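Local coordinates for protein putative LacI-family transcriptional regulator (Bacteroides fragilis, PDB 3GBV) that probably regulates transcription as a LacI-family protein, with a periplasmic-binding-protein-like domain expected to sense a small effector, at residues Tyr23-Ala34 against Gln252-Ile262; Gly94-Ser102 against Pro108-Asn116. All coordinates share one frame; numbering follows the deposited sequence.

Interaction 1 of 2, residues Tyr23-Ala34 against Gln252-Ile262; sequences YWTDVQKGIREA and QQPELQGFNSI
Gly30 and Gly258 let two helices of the N-terminal lobe, 23-34 and 254-262, pass backbone against backbone, their axes 6.4 Å apart at closest approach and crossing at -40°. With no side chain on either glycine, the backbones come close enough for CA-H...O contacts: Gly30 CA lies 3.2 Å from Glu255 O, and the Val27 CA hydrogen points at Pro254 O with an angle of 156° at the hydrogen.

Apolar groups close the seam at both ends. The CG2 branch of Val27 reaches Pro254 CB at 3.6 Å, and that same CB also meets the phenol end of Tyr23, 3.4 Å from CZ. With its CG anti to the backbone N (chi1 -178°), Tyr23 carries its ring to the start of helix 254-262, beside Gln252. At the other end Phe259 slides its CD1-CE1 side along Ala34, CE1 coming to 3.4 Å from Ala34 CA, while Gly30 O lies at the edge of the ring. Ala34 CB also rests on Ile262 CB at 3.6 Å, and Ile31 CG2 meets the tip of Ile262.

The looser, more solvent-facing margin is acidic. Asp26 and Glu255 run side by side in the same direction, OD1 of Asp26 being 3.6 Å from OE2 of Glu255, a proximity that would probably raise the proton affinity of one of them. Farther along, the CG of Glu33 rests against Phe259 CE1.

Behind the pair lies the parallel sheet: Ile31 packs on Cys13 of strand 9-16 and Ala45 of strand 43-50, and Ile262 on Phe11 of strand 9-16.

Interaction 2 of 2, residues Gly94-Ser102 against Pro108-Asn116; sequences GIPYIYIDS and PPLAFFGQN
The ring of Tyr99 has Tyr97 CD1 over one face, offset toward the rim, and takes an off-centre CH-pi contact from Pro109, whose CB is 4.0 Å from the ring centroid. The contact joins adjacent parallel strands, 97-100 and 111-114, in the Rossmann-like N-terminal lobe of a LacI-type periplasmic-binding-protein fold. Pro109 CB also touches Tyr97 CE1, which wedges the proline against both tyrosines. The Phe112 ring carries Gly114 N over one face, and Asp101 O and Tyr99 CB lie at its edge; chi1 of 167° turns the ring away from its own backbone N and toward the end of the neighbouring strand. On the opposite face of the sheet, Phe113 receives Ile98 CG2 at its edge, 3.8 Å from CD2.

Tyr99 pairs with Phe112, and Ile100 with Phe113. Phe113 N bonds to Tyr99 O at 3.0 Å, and Asp101 N to Phe113 O at 2.8 Å. Strand 72-75 bonds to the far edge of strand 97-100, while Phe112 is joined to Cys277 and Asn279 beyond strand 111-114. Both tyrosine hydroxyls are hydrogen-bonded to Ala107 O in the intervening loop, and a water donates to Pro108 O while also bonding to Tyr97 OH. Where the pairing begins, Leu110 N meets Tyr97 O at 2.8 Å, with an almost straight angle of 171° at the hydrogen.

In the fold
Both contacts belong to the N-terminal lobe, with centres about 14 Å apart. Along the chain, interaction 2 falls between the two halves of interaction 1: helix 23-37 comes first, strands 97-100 and 111-114 follow, and helix 254-270 returns only after the chain has built most of the other lobe. That late helix joins the two contacts, since it packs on helix 23-37 and also on the sheet, where Ser261 OG comes within 3.1 Å of Ile100 CG2 and Asn260 CB within 3.4 Å of Phe113 CE1. A segment distant in sequence thus completes the layer over one sheet face, as in two-lobed periplasmic-binding-protein folds whose chain crosses repeatedly between lobes.

Interaction 1 of 2, residues Tyr23-Ala34 against Gln252-Ile262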
loop_
_atom_site.group_PDB
_atom_site.type_symbol
_atom_site.label_atom_id
_atom_site.label_comp_id
_atom_site.label_asym_id
_atom_site.label_seq_id
_atom_site.Cartn_x
_atom_site.Cartn_y
_atom_site.Cartn_z
ATOM N N TYR A 23 -12.934 6.448 11.908
ATOM C CA TYR A 23 -12.180 5.230 11.672
ATOM C C TYR A 23 -12.943 3.908 11.698
ATOM O O TYR A 23 -12.807 3.096 10.794
ATOM C CB TYR A 23 -11.014 5.121 12.651
ATOM C CG TYR A 23 -10.185 3.886 12.395
ATOM C CD1 TYR A 23 -9.296 3.832 11.320
ATOM C CD2 TYR A 23 -10.339 2.745 13.185
ATOM C CE1 TYR A 23 -8.585 2.666 11.033
ATOM C CE2 TYR A 23 -9.635 1.578 12.909
ATOM C CZ TYR A 23 -8.762 1.543 11.834
ATOM O OH TYR A 23 -8.091 0.379 11.557
ATOM N N TRP A 24 -13.745 3.702 12.730
ATOM C CA TRP A 24 -14.462 2.446 12.895
ATOM C C TRP A 24 -15.518 2.090 11.859
ATOM O O TRP A 24 -15.888 0.915 11.721
ATOM C CB TRP A 24 -15.048 2.392 14.307
ATOM C CG TRP A 24 -14.002 2.702 15.331
ATOM C CD1 TRP A 24 -13.833 3.882 16.009
ATOM C CD2 TRP A 24 -12.914 1.863 15.711
ATOM N NE1 TRP A 24 -12.696 3.825 16.786
ATOM C CE2 TRP A 24 -12.109 2.589 16.621
ATOM C CE3 TRP A 24 -12.526 0.558 15.371
ATOM C CZ2 TRP A 24 -10.950 2.065 17.194
ATOM C CZ3 TRP A 24 -11.371 0.031 15.937
ATOM C CH2 TRP A 24 -10.598 0.786 16.840
ATOM N N THR A 25 -16.002 3.081 11.124
ATOM C CA THR A 25 -17.005 2.802 10.103
ATOM C C THR A 25 -16.482 1.774 9.080
ATOM O O THR A 25 -17.225 0.920 8.603
ATOM C CB THR A 25 -17.414 4.100 9.392
ATOM O OG1 THR A 25 -18.035 4.972 10.344
ATOM C CG2 THR A 25 -18.391 3.816 8.269
ATOM N N ASP A 26 -15.196 1.849 8.761
ATOM C CA ASP A 26 -14.608 0.919 7.809
ATOM C C ASP A 26 -14.453 -0.487 8.402
ATOM O O ASP A 26 -14.709 -1.488 7.727
ATOM C CB ASP A 26 -13.266 1.448 7.323
ATOM C CG ASP A 26 -13.422 2.593 6.340
ATOM O OD1 ASP A 26 -14.222 2.445 5.391
ATOM O OD2 ASP A 26 -12.742 3.634 6.510
ATOM N N VAL A 27 -14.036 -0.557 9.663
ATOM C CA VAL A 27 -13.885 -1.845 10.331
ATOM C C VAL A 27 -15.255 -2.521 10.362
ATOM O O VAL A 27 -15.365 -3.738 10.185
ATOM C CB VAL A 27 -13.388 -1.673 11.780
ATOM C CG1 VAL A 27 -13.334 -3.032 12.482
ATOM C CG2 VAL A 27 -12.017 -1.006 11.778
ATOM N N GLN A 28 -16.298 -1.724 10.574
ATOM C CA GLN A 28 -17.648 -2.265 10.625
ATOM C C GLN A 28 -18.103 -2.782 9.263
ATOM O O GLN A 28 -18.774 -3.814 9.186
ATOM C CB GLN A 28 -18.621 -1.222 11.177
ATOM C CG GLN A 28 -18.600 -1.148 12.698
ATOM C CD GLN A 28 -19.509 -0.065 13.259
ATOM O OE1 GLN A 28 -20.460 0.367 12.606
ATOM N NE2 GLN A 28 -19.228 0.364 14.483
ATOM N N LYS A 29 -17.739 -2.074 8.194
ATOM C CA LYS A 29 -18.088 -2.531 6.856
ATOM C C LYS A 29 -17.424 -3.892 6.696
ATOM O O LYS A 29 -18.040 -4.842 6.215
ATOM C CB LYS A 29 -17.563 -1.576 5.771
ATOM C CG LYS A 29 -18.259 -0.218 5.716
ATOM C CD LYS A 29 -17.929 0.534 4.426
ATOM C CE LYS A 29 -18.485 1.958 4.447
ATOM N NZ LYS A 29 -19.956 1.994 4.733
ATOM N N GLY A 30 -16.166 -3.979 7.126
ATOM C CA GLY A 30 -15.438 -5.231 7.031
ATOM C C GLY A 30 -16.214 -6.362 7.675
ATOM O O GLY A 30 -16.402 -7.415 7.070
ATOM N N ILE A 31 -16.663 -6.137 8.906
ATOM C CA ILE A 31 -17.426 -7.129 9.645
ATOM C C ILE A 31 -18.676 -7.532 8.861
ATOM O O ILE A 31 -18.994 -8.718 8.740
ATOM C CB ILE A 31 -17.844 -6.573 11.031
ATOM C CG1 ILE A 31 -16.608 -6.422 11.933
ATOM C CG2 ILE A 31 -18.863 -7.490 11.677
ATOM C CD1 ILE A 31 -16.861 -5.586 13.183
ATOM N N ARG A 32 -19.381 -6.543 8.322
ATOM C CA ARG A 32 -20.590 -6.823 7.559
ATOM C C ARG A 32 -20.294 -7.687 6.339
ATOM O O ARG A 32 -20.988 -8.673 6.089
ATOM C CB ARG A 32 -21.267 -5.519 7.120
ATOM C CG ARG A 32 -21.892 -4.744 8.260
ATOM C CD ARG A 32 -22.868 -5.627 8.996
ATOM N NE ARG A 32 -23.323 -5.046 10.254
ATOM C CZ ARG A 32 -24.095 -5.690 11.126
ATOM N NH1 ARG A 32 -24.490 -6.933 10.867
ATOM N NH2 ARG A 32 -24.468 -5.100 12.258
ATOM N N GLU A 33 -19.266 -7.314 5.584
ATOM C CA GLU A 33 -18.891 -8.073 4.405
ATOM C C GLU A 33 -18.603 -9.518 4.806
ATOM O O GLU A 33 -18.930 -10.447 4.067
ATOM C CB GLU A 33 -17.662 -7.451 3.744
ATOM C CG GLU A 33 -17.178 -8.165 2.480
ATOM C CD GLU A 33 -18.225 -8.190 1.372
ATOM O OE1 GLU A 33 -18.793 -7.113 1.060
ATOM O OE2 GLU A 33 -18.473 -9.281 0.811
ATOM N N ALA A 34 -18.002 -9.705 5.980
ATOM C CA ALA A 34 -17.681 -11.048 6.465
ATOM C C ALA A 34 -18.939 -11.834 6.838
ATOM O O ALA A 34 -19.030 -13.035 6.588
ATOM C CB ALA A 34 -16.742 -10.967 7.666
ATOM N N GLN A 252 -3.909 1.319 7.369
ATOM C CA GLN A 252 -3.718 -0.006 7.958
ATOM C C GLN A 252 -4.802 -1.008 7.547
ATOM O O GLN A 252 -4.934 -2.072 8.153
ATOM C CB GLN A 252 -3.689 0.117 9.478
ATOM C CG GLN A 252 -4.959 0.721 10.026
ATOM C CD GLN A 252 -4.913 0.908 11.515
ATOM O OE1 GLN A 252 -5.223 1.979 12.010
ATOM N NE2 GLN A 252 -4.536 -0.134 12.240
ATOM N N GLN A 253 -5.566 -0.664 6.516
ATOM C CA GLN A 253 -6.639 -1.521 6.022
ATOM C C GLN A 253 -7.633 -1.956 7.106
ATOM O O GLN A 253 -7.675 -3.129 7.503
ATOM C CB GLN A 253 -6.045 -2.751 5.334
ATOM C CG GLN A 253 -5.368 -2.435 4.010
ATOM C CD GLN A 253 -4.623 -3.615 3.442
ATOM O OE1 GLN A 253 -5.137 -4.734 3.401
ATOM N NE2 GLN A 253 -3.406 -3.371 2.985
ATOM N N PRO A 254 -8.439 -1.004 7.607
ATOM C CA PRO A 254 -9.435 -1.303 8.644
ATOM C C PRO A 254 -10.495 -2.285 8.151
ATOM O O PRO A 254 -10.954 -3.147 8.914
ATOM C CB PRO A 254 -10.014 0.071 8.977
ATOM C CG PRO A 254 -9.797 0.867 7.699
ATOM C CD PRO A 254 -8.421 0.435 7.284
ATOM N N GLU A 255 -10.882 -2.168 6.880
ATOM C CA GLU A 255 -11.888 -3.075 6.315
ATOM C C GLU A 255 -11.455 -4.530 6.519
ATOM O O GLU A 255 -12.220 -5.347 7.028
ATOM C CB GLU A 255 -12.091 -2.825 4.807
ATOM C CG GLU A 255 -12.403 -1.381 4.400
ATOM C CD GLU A 255 -11.160 -0.475 4.330
ATOM O OE1 GLU A 255 -10.025 -0.975 4.517
ATOM O OE2 GLU A 255 -11.327 0.743 4.080
ATOM N N LEU A 256 -10.222 -4.839 6.115
ATOM C CA LEU A 256 -9.671 -6.187 6.237
ATOM C C LEU A 256 -9.515 -6.637 7.692
ATOM O O LEU A 256 -9.655 -7.827 7.995
ATOM C CB LEU A 256 -8.315 -6.271 5.531
ATOM C CG LEU A 256 -7.652 -7.650 5.405
ATOM C CD1 LEU A 256 -8.589 -8.617 4.686
ATOM C CD2 LEU A 256 -6.340 -7.507 4.634
ATOM N N GLN A 257 -9.227 -5.705 8.596
ATOM C CA GLN A 257 -9.083 -6.080 9.996
ATOM C C GLN A 257 -10.414 -6.583 10.546
ATOM O O GLN A 257 -10.455 -7.538 11.319
ATOM C CB GLN A 257 -8.589 -4.900 10.832
ATOM C CG GLN A 257 -7.122 -4.580 10.624
ATOM C CD GLN A 257 -6.630 -3.456 11.512
ATOM O OE1 GLN A 257 -6.943 -3.406 12.695
ATOM N NE2 GLN A 257 -5.840 -2.560 10.946
ATOM N N GLY A 258 -11.502 -5.934 10.150
ATOM C CA GLY A 258 -12.809 -6.352 10.631
ATOM C C GLY A 258 -13.203 -7.669 9.987
ATOM O O GLY A 258 -13.681 -8.596 10.649
ATOM N N PHE A 259 -12.994 -7.748 8.680
ATOM C CA PHE A 259 -13.317 -8.950 7.940
ATOM C C PHE A 259 -12.567 -10.135 8.554
ATOM O O PHE A 259 -13.172 -11.146 8.905
ATOM C CB PHE A 259 -12.919 -8.782 6.475
ATOM C CG PHE A 259 -13.361 -9.913 5.602
ATOM C CD1 PHE A 259 -14.649 -9.936 5.075
ATOM C CD2 PHE A 259 -12.507 -10.980 5.344
ATOM C CE1 PHE A 259 -15.087 -11.006 4.300
ATOM C CE2 PHE A 259 -12.935 -12.057 4.570
ATOM C CZ PHE A 259 -14.233 -12.068 4.048
ATOM N N ASN A 260 -11.251 -10.000 8.691
ATOM C CA ASN A 260 -10.423 -11.064 9.262
ATOM C C ASN A 260 -10.802 -11.470 10.686
ATOM O O ASN A 260 -10.689 -12.640 11.046
ATOM C CB ASN A 260 -8.953 -10.659 9.225
ATOM C CG ASN A 260 -8.325 -10.914 7.880
ATOM O OD1 ASN A 260 -9.000 -10.879 6.854
ATOM N ND2 ASN A 260 -7.023 -11.164 7.873
ATOM N N SER A 261 -11.243 -10.516 11.499
ATOM C CA SER A 261 -11.626 -10.843 12.867
ATOM C C SER A 261 -12.718 -11.898 12.865
ATOM O O SER A 261 -12.622 -12.908 13.564
ATOM C CB SER A 261 -12.121 -9.601 13.616
ATOM O OG SER A 261 -11.043 -8.731 13.913
ATOM N N ILE A 262 -13.751 -11.651 12.060
ATOM C CA ILE A 262 -14.893 -12.555 11.946
ATOM C C ILE A 262 -14.486 -13.869 11.296
ATOM O O ILE A 262 -14.909 -14.948 11.724
ATOM C CB ILE A 262 -16.015 -11.927 11.101
ATOM C CG1 ILE A 262 -16.406 -10.562 11.672
ATOM C CG2 ILE A 262 -17.222 -12.859 11.082
ATOM C CD1 ILE A 262 -17.004 -10.620 13.063
#

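Interaction 2 of 2, residues Gly94-Ser102 against Pro108-Asn116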
loop_
_atom_site.group_PDB
_atom_site.type_symbol
_atom_site.label_atom_id
_atom_site.label_comp_id
_atom_site.label_asym_id
_atom_site.label_seq_id
_atom_site.Cartn_x
_atom_site.Cartn_y
_atom_site.Cartn_z
ATOM N N GLY A 94 -14.796 -19.308 28.830
ATOM C CA GLY A 94 -14.336 -20.043 27.665
ATOM C C GLY A 94 -14.778 -19.389 26.365
ATOM O O GLY A 94 -14.933 -20.067 25.345
ATOM N N ILE A 95 -14.985 -18.076 26.396
ATOM C CA ILE A 95 -15.401 -17.342 25.201
ATOM C C ILE A 95 -14.173 -16.715 24.545
ATOM O O ILE A 95 -13.607 -15.748 25.058
ATOM C CB ILE A 95 -16.423 -16.227 25.552
ATOM C CG1 ILE A 95 -17.650 -16.841 26.232
ATOM C CG2 ILE A 95 -16.850 -15.492 24.299
ATOM C CD1 ILE A 95 -18.669 -15.837 26.715
ATOM N N PRO A 96 -13.738 -17.266 23.405
ATOM C CA PRO A 96 -12.567 -16.733 22.705
ATOM C C PRO A 96 -12.777 -15.292 22.250
ATOM O O PRO A 96 -13.870 -14.923 21.810
ATOM C CB PRO A 96 -12.420 -17.680 21.521
ATOM C CG PRO A 96 -13.858 -18.022 21.209
ATOM C CD PRO A 96 -14.411 -18.295 22.591
ATOM N N TYR A 97 -11.729 -14.482 22.352
ATOM C CA TYR A 97 -11.822 -13.099 21.925
ATOM C C TYR A 97 -10.631 -12.638 21.094
ATOM O O TYR A 97 -9.500 -13.111 21.260
ATOM C CB TYR A 97 -12.024 -12.179 23.131
ATOM C CG TYR A 97 -10.894 -12.154 24.128
ATOM C CD1 TYR A 97 -9.851 -11.236 24.004
ATOM C CD2 TYR A 97 -10.908 -12.987 25.251
ATOM C CE1 TYR A 97 -8.863 -11.141 24.978
ATOM C CE2 TYR A 97 -9.918 -12.899 26.231
ATOM C CZ TYR A 97 -8.907 -11.972 26.091
ATOM O OH TYR A 97 -7.955 -11.854 27.078
ATOM N N ILE A 98 -10.912 -11.706 20.192
ATOM C CA ILE A 98 -9.913 -11.163 19.293
ATOM C C ILE A 98 -9.680 -9.670 19.508
ATOM O O ILE A 98 -10.630 -8.893 19.622
ATOM C CB ILE A 98 -10.342 -11.377 17.820
ATOM C CG1 ILE A 98 -10.393 -12.876 17.510
ATOM C CG2 ILE A 98 -9.390 -10.637 16.879
ATOM C CD1 ILE A 98 -10.933 -13.190 16.150
ATOM N N TYR A 99 -8.413 -9.275 19.571
ATOM C CA TYR A 99 -8.087 -7.868 19.714
ATOM C C TYR A 99 -7.819 -7.279 18.337
ATOM O O TYR A 99 -7.236 -7.924 17.464
ATOM C CB TYR A 99 -6.825 -7.639 20.558
ATOM C CG TYR A 99 -6.972 -7.834 22.056
ATOM C CD1 TYR A 99 -8.149 -7.471 22.727
ATOM C CD2 TYR A 99 -5.910 -8.333 22.808
ATOM C CE1 TYR A 99 -8.255 -7.606 24.114
ATOM C CE2 TYR A 99 -6.007 -8.468 24.192
ATOM C CZ TYR A 99 -7.176 -8.106 24.839
ATOM O OH TYR A 99 -7.265 -8.254 26.206
ATOM N N ILE A 100 -8.268 -6.048 18.149
ATOM C CA ILE A 100 -8.027 -5.342 16.914
ATOM C C ILE A 100 -7.459 -3.993 17.315
ATOM O O ILE A 100 -7.807 -3.446 18.371
ATOM C CB ILE A 100 -9.313 -5.132 16.097
ATOM C CG1 ILE A 100 -10.409 -4.553 16.987
ATOM C CG2 ILE A 100 -9.742 -6.438 15.470
ATOM C CD1 ILE A 100 -11.717 -4.282 16.254
ATOM N N ASP A 101 -6.565 -3.482 16.476
ATOM C CA ASP A 101 -5.925 -2.192 16.683
ATOM C C ASP A 101 -4.861 -2.167 17.784
ATOM O O ASP A 101 -3.683 -1.945 17.505
ATOM C CB ASP A 101 -6.978 -1.129 16.964
ATOM C CG ASP A 101 -6.416 0.254 16.869
ATOM O OD1 ASP A 101 -5.918 0.597 15.772
ATOM O OD2 ASP A 101 -6.459 0.981 17.880
ATOM N N SER A 102 -5.274 -2.387 19.029
ATOM C CA SER A 102 -4.341 -2.390 20.153
ATOM C C SER A 102 -4.283 -3.756 20.820
ATOM O O SER A 102 -5.286 -4.471 20.872
ATOM C CB SER A 102 -4.761 -1.363 21.215
ATOM O OG SER A 102 -4.754 -0.037 20.719
ATOM N N PRO A 108 -3.360 -11.800 26.760
ATOM C CA PRO A 108 -3.338 -12.322 25.391
ATOM C C PRO A 108 -4.676 -12.864 24.894
ATOM O O PRO A 108 -5.385 -13.579 25.612
ATOM C CB PRO A 108 -2.250 -13.396 25.438
ATOM C CG PRO A 108 -2.256 -13.838 26.858
ATOM C CD PRO A 108 -2.403 -12.534 27.608
ATOM N N PRO A 109 -5.045 -12.504 23.651
ATOM C CA PRO A 109 -6.292 -12.932 23.015
ATOM C C PRO A 109 -6.050 -14.184 22.188
ATOM O O PRO A 109 -4.963 -14.765 22.224
ATOM C CB PRO A 109 -6.614 -11.757 22.121
ATOM C CG PRO A 109 -5.238 -11.449 21.568
ATOM C CD PRO A 109 -4.364 -11.496 22.815
ATOM N N LEU A 110 -7.070 -14.582 21.435
ATOM C CA LEU A 110 -6.967 -15.735 20.561
ATOM C C LEU A 110 -6.173 -15.272 19.353
ATOM O O LEU A 110 -5.339 -16.011 18.829
ATOM C CB LEU A 110 -8.351 -16.192 20.104
ATOM C CG LEU A 110 -8.379 -17.107 18.870
ATOM C CD1 LEU A 110 -7.794 -18.478 19.205
ATOM C CD2 LEU A 110 -9.811 -17.245 18.392
ATOM N N ALA A 111 -6.440 -14.034 18.932
ATOM C CA ALA A 111 -5.776 -13.436 17.777
ATOM C C ALA A 111 -5.824 -11.903 17.809
ATOM O O ALA A 111 -6.711 -11.305 18.428
ATOM C CB ALA A 111 -6.413 -13.948 16.497
ATOM N N PHE A 112 -4.863 -11.281 17.128
ATOM C CA PHE A 112 -4.752 -9.829 17.062
ATOM C C PHE A 112 -4.568 -9.377 15.628
ATOM O O PHE A 112 -3.825 -9.992 14.862
ATOM C CB PHE A 112 -3.556 -9.334 17.885
ATOM C CG PHE A 112 -3.188 -7.887 17.628
ATOM C CD1 PHE A 112 -3.976 -6.853 18.121
ATOM C CD2 PHE A 112 -2.055 -7.565 16.884
ATOM C CE1 PHE A 112 -3.641 -5.516 17.877
ATOM C CE2 PHE A 112 -1.709 -6.233 16.635
ATOM C CZ PHE A 112 -2.503 -5.210 17.131
ATOM N N PHE A 113 -5.254 -8.294 15.282
ATOM C CA PHE A 113 -5.186 -7.709 13.952
ATOM C C PHE A 113 -4.960 -6.226 14.154
ATOM O O PHE A 113 -5.790 -5.531 14.761
ATOM C CB PHE A 113 -6.491 -7.932 13.181
ATOM C CG PHE A 113 -6.720 -9.357 12.776
ATOM C CD1 PHE A 113 -6.147 -9.862 11.618
ATOM C CD2 PHE A 113 -7.481 -10.209 13.573
ATOM C CE1 PHE A 113 -6.322 -11.192 11.260
ATOM C CE2 PHE A 113 -7.661 -11.541 13.223
ATOM C CZ PHE A 113 -7.080 -12.033 12.064
ATOM N N GLY A 114 -3.826 -5.755 13.649
ATOM C CA GLY A 114 -3.469 -4.357 13.768
ATOM C C GLY A 114 -2.027 -4.172 13.339
ATOM O O GLY A 114 -1.341 -5.137 12.983
ATOM N N GLN A 115 -1.551 -2.938 13.365
ATOM C CA GLN A 115 -0.182 -2.691 12.970
ATOM C C GLN A 115 0.779 -2.993 14.096
ATOM O O GLN A 115 0.398 -3.076 15.266
ATOM C CB GLN A 115 0.036 -1.230 12.569
ATOM C CG GLN A 115 -0.724 -0.751 11.357
ATOM C CD GLN A 115 -0.251 0.612 10.901
ATOM O OE1 GLN A 115 0.037 1.490 11.718
ATOM N NE2 GLN A 115 -0.177 0.802 9.594
ATOM N N ASN A 116 2.029 -3.192 13.715
ATOM C CA ASN A 116 3.079 -3.380 14.679
ATOM C C ASN A 116 3.329 -1.894 15.004
ATOM O O ASN A 116 4.034 -1.187 14.266
ATOM C CB ASN A 116 4.304 -3.995 14.013
ATOM C CG ASN A 116 5.503 -4.003 14.931
ATOM O OD1 ASN A 116 5.869 -2.972 15.496
ATOM N ND2 ASN A 116 6.121 -5.167 15.085
HETATM O O HOH W 1 -5.767 -13.724 28.442
#